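Local coordinates for protein cysteine desulfurase (PDB 6A6E) that catalyses the desulfuration of cysteine with pyridoxal phosphate as cofactor, and as a SufS protein probably supplies sulfur for iron-sulfur cluster assembly, at residues A[168-171]-A[172-176]; A[412-415]-A[416-420]. One frame throughout, in Å; residues are numbered along the deposited sequence.

Contact 1 (A[168-171]-A[172-176])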
ATOM      1  N   LEU A 168     -34.996  -9.100   6.364  1.00 24.10           N
ATOM      2  CA  LEU A 168     -35.813 -10.202   6.978  1.00 28.97           C
ATOM      3  C   LEU A 168     -36.305 -11.252   5.996  1.00 26.92           C
ATOM      4  O   LEU A 168     -36.241 -12.427   6.323  1.00 28.68           O
ATOM      5  CB  LEU A 168     -37.007  -9.642   7.742  1.00 26.28           C
ATOM      6  CG  LEU A 168     -36.559  -8.716   8.871  1.00 30.21           C
ATOM      7  CD1 LEU A 168     -37.698  -7.875   9.424  1.00 32.32           C
ATOM      8  CD2 LEU A 168     -35.879  -9.524   9.965  1.00 30.20           C
ATOM      9  N   LYS A 169     -36.771 -10.849   4.805  1.00 30.67           N
ATOM     10  CA  LYS A 169     -37.131 -11.843   3.759  1.00 34.34           C
ATOM     11  C   LYS A 169     -35.973 -12.705   3.240  1.00 33.22           C
ATOM     12  O   LYS A 169     -36.103 -13.935   3.028  1.00 28.26           O
ATOM     13  CB  LYS A 169     -37.796 -11.159   2.574  1.00 42.11           C
ATOM     14  CG  LYS A 169     -39.319 -11.179   2.678  1.00 56.55           C
ATOM     15  CD  LYS A 169     -40.004 -11.399   1.326  1.00 69.48           C
ATOM     16  CE  LYS A 169     -40.103 -10.119   0.492  1.00 76.30           C
ATOM     17  NZ  LYS A 169     -40.869 -10.344  -0.772  1.00 79.93           N
ATOM     18  N   THR A 170     -34.816 -12.080   3.043  1.00 28.49           N
ATOM     19  CA  THR A 170     -33.643 -12.875   2.640  1.00 28.93           C
ATOM     20  C   THR A 170     -33.322 -14.023   3.599  1.00 28.43           C
ATOM     21  O   THR A 170     -32.933 -15.097   3.174  1.00 30.76           O
ATOM     22  CB  THR A 170     -32.406 -11.997   2.515  1.00 27.04           C
ATOM     23  OG1 THR A 170     -32.698 -10.936   1.595  1.00 27.73           O
ATOM     24  CG2 THR A 170     -31.188 -12.848   2.055  1.00 26.47           C
ATOM     25  N   LYS A 171     -33.485 -13.786   4.887  1.00 33.66           N
ATOM     26  CA  LYS A 171     -33.207 -14.799   5.924  1.00 39.43           C
ATOM     27  C   LYS A 171     -34.078 -16.036   5.824  1.00 39.03           C
ATOM     28  O   LYS A 171     -33.653 -17.105   6.201  1.00 39.17           O
ATOM     29  CB  LYS A 171     -33.366 -14.180   7.326  1.00 40.26           C
ATOM     30  CG  LYS A 171     -33.580 -15.118   8.514  1.00 44.31           C
ATOM     31  CD  LYS A 171     -32.352 -15.891   8.987  1.00 48.58           C
ATOM     32  CE  LYS A 171     -32.601 -16.463  10.386  1.00 51.96           C
ATOM     33  NZ  LYS A 171     -32.792 -15.370  11.399  1.00 50.82           N
ATOM     34  N   GLU A 172     -35.293 -15.885   5.317  1.00 44.14           N
ATOM     35  CA  GLU A 172     -36.155 -17.049   5.060  1.00 47.04           C
ATOM     36  C   GLU A 172     -35.584 -17.904   3.979  1.00 45.90           C
ATOM     37  O   GLU A 172     -35.471 -19.112   4.112  1.00 61.68           O
ATOM     38  CB  GLU A 172     -37.536 -16.582   4.643  1.00 49.64           C
ATOM     39  CG  GLU A 172     -38.214 -15.774   5.722  1.00 50.18           C
ATOM     40  CD  GLU A 172     -39.601 -15.338   5.310  1.00 57.84           C
ATOM     41  OE1 GLU A 172     -40.008 -15.586   4.138  1.00 55.60           O
ATOM     42  OE2 GLU A 172     -40.282 -14.754   6.175  1.00 55.85           O
ATOM     43  N   SER A 173     -35.168 -17.241   2.921  1.00 46.86           N
ATOM     44  CA  SER A 173     -34.588 -17.856   1.733  1.00 42.09           C
ATOM     45  C   SER A 173     -33.099 -18.349   1.859  1.00 46.24           C
ATOM     46  O   SER A 173     -32.698 -19.408   1.332  1.00 40.58           O
ATOM     47  CB  SER A 173     -34.706 -16.784   0.675  1.00 47.37           C
ATOM     48  OG  SER A 173     -34.352 -17.308  -0.550  1.00 53.52           O
ATOM     49  N   ILE A 174     -32.264 -17.582   2.558  1.00 40.83           N
ATOM     50  CA  ILE A 174     -30.866 -17.972   2.806  1.00 38.92           C
ATOM     51  C   ILE A 174     -30.707 -17.979   4.303  1.00 36.03           C
ATOM     52  O   ILE A 174     -30.268 -16.989   4.882  1.00 32.82           O
ATOM     53  CB  ILE A 174     -29.861 -16.923   2.242  1.00 37.56           C
ATOM     54  CG1 ILE A 174     -30.180 -16.549   0.789  1.00 36.67           C
ATOM     55  CG2 ILE A 174     -28.412 -17.399   2.429  1.00 37.01           C
ATOM     56  CD1 ILE A 174     -29.735 -17.560  -0.233  1.00 37.32           C
ATOM     57  N   PRO A 175     -31.110 -19.060   4.974  1.00 38.35           N
ATOM     58  CA  PRO A 175     -31.190 -18.928   6.456  1.00 37.41           C
ATOM     59  C   PRO A 175     -29.893 -18.971   7.238  1.00 34.45           C
ATOM     60  O   PRO A 175     -29.822 -18.383   8.311  1.00 35.13           O
ATOM     61  CB  PRO A 175     -32.029 -20.145   6.850  1.00 40.08           C
ATOM     62  CG  PRO A 175     -31.860 -21.089   5.703  1.00 40.05           C
ATOM     63  CD  PRO A 175     -31.844 -20.235   4.493  1.00 40.53           C
ATOM     64  N   ASN A 176     -28.886 -19.667   6.715  1.00 32.41           N
ATOM     65  CA  ASN A 176     -27.631 -19.901   7.454  1.00 32.18           C
ATOM     66  C   ASN A 176     -26.377 -19.564   6.603  1.00 28.36           C
ATOM     67  O   ASN A 176     -25.530 -20.412   6.354  1.00 26.47           O
ATOM     68  CB  ASN A 176     -27.620 -21.369   7.931  1.00 30.93           C
ATOM     69  CG  ASN A 176     -26.540 -21.656   8.964  1.00 35.37           C
ATOM     70  OD1 ASN A 176     -26.136 -20.799   9.784  1.00 37.10           O
ATOM     71  ND2 ASN A 176     -26.053 -22.895   8.936  1.00 41.83           N
TER
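L168 and E172 meet one turn apart in helix 164-173, whose helical geometry ends at S173, I174 being the first residue to leave it, with P175 next. The helix packs against strands 125-129 and 150-154 of the seven-stranded sheet of the large domain, as in fold-type I PLP enzymes. The last turn is loosening: E172 N lies 3.7 Å from L168 O, and no hydrogen bond joins them. The amide turns instead to K169, where E172 N reaches K169 O at 3.1 Å in a weak i to i+3 bond. S173 N adds the i to i+4 bond to K169 O at 3.4 Å, so this carbonyl is shared by two weak bonds. At T170 the i to i+4 pairing is firmer. I174 N gives T170 O a short bond of 2.6 Å and meets the carbonyl nearly end-on (C=O...N angle 172°). The two side chains run side by side, pointing the same way, T170 CG2 lying 4.0 Å from I174 CG1. T170 also touches I154 and L127, and I174 touches A152 and T125, while T170 OG1 is hydrogen-bonded back to S166 O. The side chain of K171 starts with CG trans to the amide nitrogen and bends at the next bond (chi2 74°), which carries CD to 3.6 Å from P175 O and lets NZ bond T201 O. With alanine at this position T201 O would probably lose this donor, and P175 O the methylene that lies against it. The backbone oxygen of K171 faces the proline, which has no N-H to offer. P175 CB stands 3.5 Å from K171 O, and P175 CA approaches K171 O to 3.1 Å in a C-H...O contact with 130° at the hydrogen.

Contact 2 (A[412-415]-A[416-420])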
ATOM      1  N   VAL A 412     -24.210  26.638  -5.586  1.00 29.95           N
ATOM      2  CA  VAL A 412     -23.529  26.637  -6.879  1.00 29.49           C
ATOM      3  C   VAL A 412     -23.864  25.408  -7.729  1.00 32.80           C
ATOM      4  O   VAL A 412     -24.069  25.540  -8.957  1.00 30.52           O
ATOM      5  CB  VAL A 412     -22.006  26.849  -6.748  1.00 33.40           C
ATOM      6  CG1 VAL A 412     -21.311  26.860  -8.112  1.00 31.13           C
ATOM      7  CG2 VAL A 412     -21.727  28.143  -5.999  1.00 35.49           C
ATOM      8  N   LEU A 413     -23.914  24.208  -7.106  1.00 30.11           N
ATOM      9  CA  LEU A 413     -24.261  23.001  -7.836  1.00 25.73           C
ATOM     10  C   LEU A 413     -25.643  23.198  -8.476  1.00 26.06           C
ATOM     11  O   LEU A 413     -25.843  22.897  -9.654  1.00 23.70           O
ATOM     12  CB  LEU A 413     -24.263  21.766  -6.919  1.00 24.97           C
ATOM     13  CG  LEU A 413     -24.935  20.518  -7.496  1.00 26.52           C
ATOM     14  CD1 LEU A 413     -24.152  20.019  -8.695  1.00 27.54           C
ATOM     15  CD2 LEU A 413     -25.092  19.412  -6.486  1.00 25.69           C
ATOM     16  N   ILE A 414     -26.595  23.684  -7.690  1.00 30.15           N
ATOM     17  CA  ILE A 414     -28.020  23.842  -8.133  1.00 30.42           C
ATOM     18  C   ILE A 414     -28.096  24.851  -9.299  1.00 28.92           C
ATOM     19  O   ILE A 414     -28.719  24.554 -10.334  1.00 31.62           O
ATOM     20  CB  ILE A 414     -28.954  24.254  -6.976  1.00 31.61           C
ATOM     21  CG1 ILE A 414     -29.005  23.159  -5.885  1.00 30.62           C
ATOM     22  CG2 ILE A 414     -30.389  24.519  -7.449  1.00 33.22           C
ATOM     23  CD1 ILE A 414     -29.567  21.810  -6.275  1.00 28.33           C
ATOM     24  N   GLU A 415     -27.417  25.989  -9.154  1.00 28.55           N
ATOM     25  CA  GLU A 415     -27.335  27.010 -10.195  1.00 33.66           C
ATOM     26  C   GLU A 415     -26.765  26.377 -11.477  1.00 36.12           C
ATOM     27  O   GLU A 415     -27.250  26.612 -12.589  1.00 31.81           O
ATOM     28  CB  GLU A 415     -26.432  28.182  -9.737  1.00 36.70           C
ATOM     29  CG  GLU A 415     -26.081  29.184 -10.828  1.00 45.57           C
ATOM     30  CD  GLU A 415     -25.052  30.244 -10.400  1.00 55.86           C
ATOM     31  OE1 GLU A 415     -24.844  30.453  -9.181  1.00 61.47           O
ATOM     32  OE2 GLU A 415     -24.441  30.891 -11.290  1.00 63.77           O
ATOM     33  N   GLY A 416     -25.706  25.575 -11.322  1.00 30.09           N
ATOM     34  CA  GLY A 416     -25.130  24.848 -12.440  1.00 26.38           C
ATOM     35  C   GLY A 416     -26.083  23.942 -13.161  1.00 26.68           C
ATOM     36  O   GLY A 416     -26.115  23.925 -14.421  1.00 28.79           O
ATOM     37  N   LEU A 417     -26.864  23.173 -12.408  1.00 24.81           N
ATOM     38  CA  LEU A 417     -27.751  22.236 -13.017  1.00 28.09           C
ATOM     39  C   LEU A 417     -28.872  22.970 -13.808  1.00 34.26           C
ATOM     40  O   LEU A 417     -29.331  22.481 -14.848  1.00 32.66           O
ATOM     41  CB  LEU A 417     -28.408  21.332 -11.950  1.00 30.74           C
ATOM     42  CG  LEU A 417     -27.443  20.295 -11.300  1.00 31.55           C
ATOM     43  CD1 LEU A 417     -28.126  19.450 -10.227  1.00 30.75           C
ATOM     44  CD2 LEU A 417     -26.807  19.382 -12.329  1.00 30.25           C
ATOM     45  N   LYS A 418     -29.365  24.073 -13.237  1.00 33.56           N
ATOM     46  CA  LYS A 418     -30.418  24.866 -13.910  1.00 37.52           C
ATOM     47  C   LYS A 418     -29.948  25.351 -15.256  1.00 35.80           C
ATOM     48  O   LYS A 418     -30.697  25.247 -16.225  1.00 43.47           O
ATOM     49  CB  LYS A 418     -30.808  26.039 -13.031  1.00 35.27           C
ATOM     50  CG  LYS A 418     -31.756  25.559 -11.974  1.00 34.53           C
ATOM     51  CD  LYS A 418     -31.997  26.616 -10.913  1.00 38.83           C
ATOM     52  CE  LYS A 418     -33.227  26.244 -10.117  1.00 37.33           C
ATOM     53  NZ  LYS A 418     -33.214  26.978  -8.847  1.00 41.60           N
ATOM     54  N   TYR A 419     -28.715  25.886 -15.276  1.00 33.55           N
ATOM     55  CA  TYR A 419     -28.014  26.300 -16.468  1.00 34.89           C
ATOM     56  C   TYR A 419     -27.920  25.215 -17.490  1.00 38.73           C
ATOM     57  O   TYR A 419     -28.064  25.476 -18.708  1.00 35.03           O
ATOM     58  CB  TYR A 419     -26.596  26.760 -16.130  1.00 38.92           C
ATOM     59  CG  TYR A 419     -25.805  27.173 -17.344  1.00 41.89           C
ATOM     60  CD1 TYR A 419     -25.208  26.227 -18.164  1.00 42.89           C
ATOM     61  CD2 TYR A 419     -25.678  28.525 -17.688  1.00 46.20           C
ATOM     62  CE1 TYR A 419     -24.515  26.604 -19.293  1.00 45.64           C
ATOM     63  CE2 TYR A 419     -24.974  28.915 -18.807  1.00 44.20           C
ATOM     64  CZ  TYR A 419     -24.408  27.951 -19.600  1.00 48.59           C
ATOM     65  OH  TYR A 419     -23.717  28.327 -20.713  1.00 54.52           O
ATOM     66  N   ILE A 420     -27.589  24.004 -17.030  1.00 34.40           N
ATOM     67  CA  ILE A 420     -27.440  22.868 -17.948  1.00 31.92           C
ATOM     68  C   ILE A 420     -28.818  22.528 -18.560  1.00 32.76           C
ATOM     69  O   ILE A 420     -28.904  22.163 -19.740  1.00 31.73           O
ATOM     70  CB  ILE A 420     -26.789  21.603 -17.270  1.00 30.45           C
ATOM     71  CG1 ILE A 420     -25.310  21.863 -16.988  1.00 31.06           C
ATOM     72  CG2 ILE A 420     -26.916  20.377 -18.182  1.00 27.46           C
ATOM     73  CD1 ILE A 420     -24.717  21.046 -15.882  1.00 34.24           C
TER
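The phenol ring of Y419 turns away from E415, although its CB sits 3.6 Å from E415 O. CG is trans to the amide nitrogen (chi1 179°), and this torsion sends the ring outward to an edge-to-face contact with F366 of helix 355-366, a residue that the side chain of E415 also touches. The other flat groups are the peptides of helix 407-423, a regular alpha-helix of the smaller, C-terminal part of the fold. The i to i+4 donors approach these planes differently: G416 N meets V412 O at 2.9 Å, tilted 24° from the carbonyl plane, whereas L417 N reaches L413 O at 3.0 Å within that plane. K418 N to I414 O and Y419 N to E415 O complete an unbroken run, the last with an N-H...O angle of 171°.

The side chains divide by face. L413 CD1 packs against L417 CG at 4.2 Å; L413 touches L322 and L362, and L417 touches M326 and V358. G416 has no side chain, and a CB modelled there would sit tight, 3.2 Å from L413 O. I414 faces K325, M326 and L329. K418 crosses I414 obliquely: its extended chain passes the carbonyl, with CG 3.6 Å from I414 O, and brings NZ to 4.0 Å from I414 CG2. This is van der Waals contact between a methyl and an ammonium group, without polar pairing. The chemistry therefore describes an amphipathic helix, in which main-chain bonds fix the turns, branched apolar groups fill the buried side, and the charged groups of E415 and K418 lie on the exposed side.

Overall arrangement
Contacts 1 and 2 belong to different helices in different parts of the chain, with centres 44 Å apart and nearest atoms about 32 Å apart, without touching. Contact 1 is mainly a surface feature: T170 is its buried residue, facing the seven-stranded sheet. Contact 2 is partly buried, with four buried residues taking part, of which L413 and L417 touch both helices 308-327 and 355-366 and I414 touches 308-327. Their chemistry follows from this placement. At 168-176 the helix is ending and the bonding is uneven: weak bonds at K169 O, a short one at T170 O and a C-H...O contact at K171 O. At 412-420 it is mid-course, and regular main-chain bonding accompanies apolar packing.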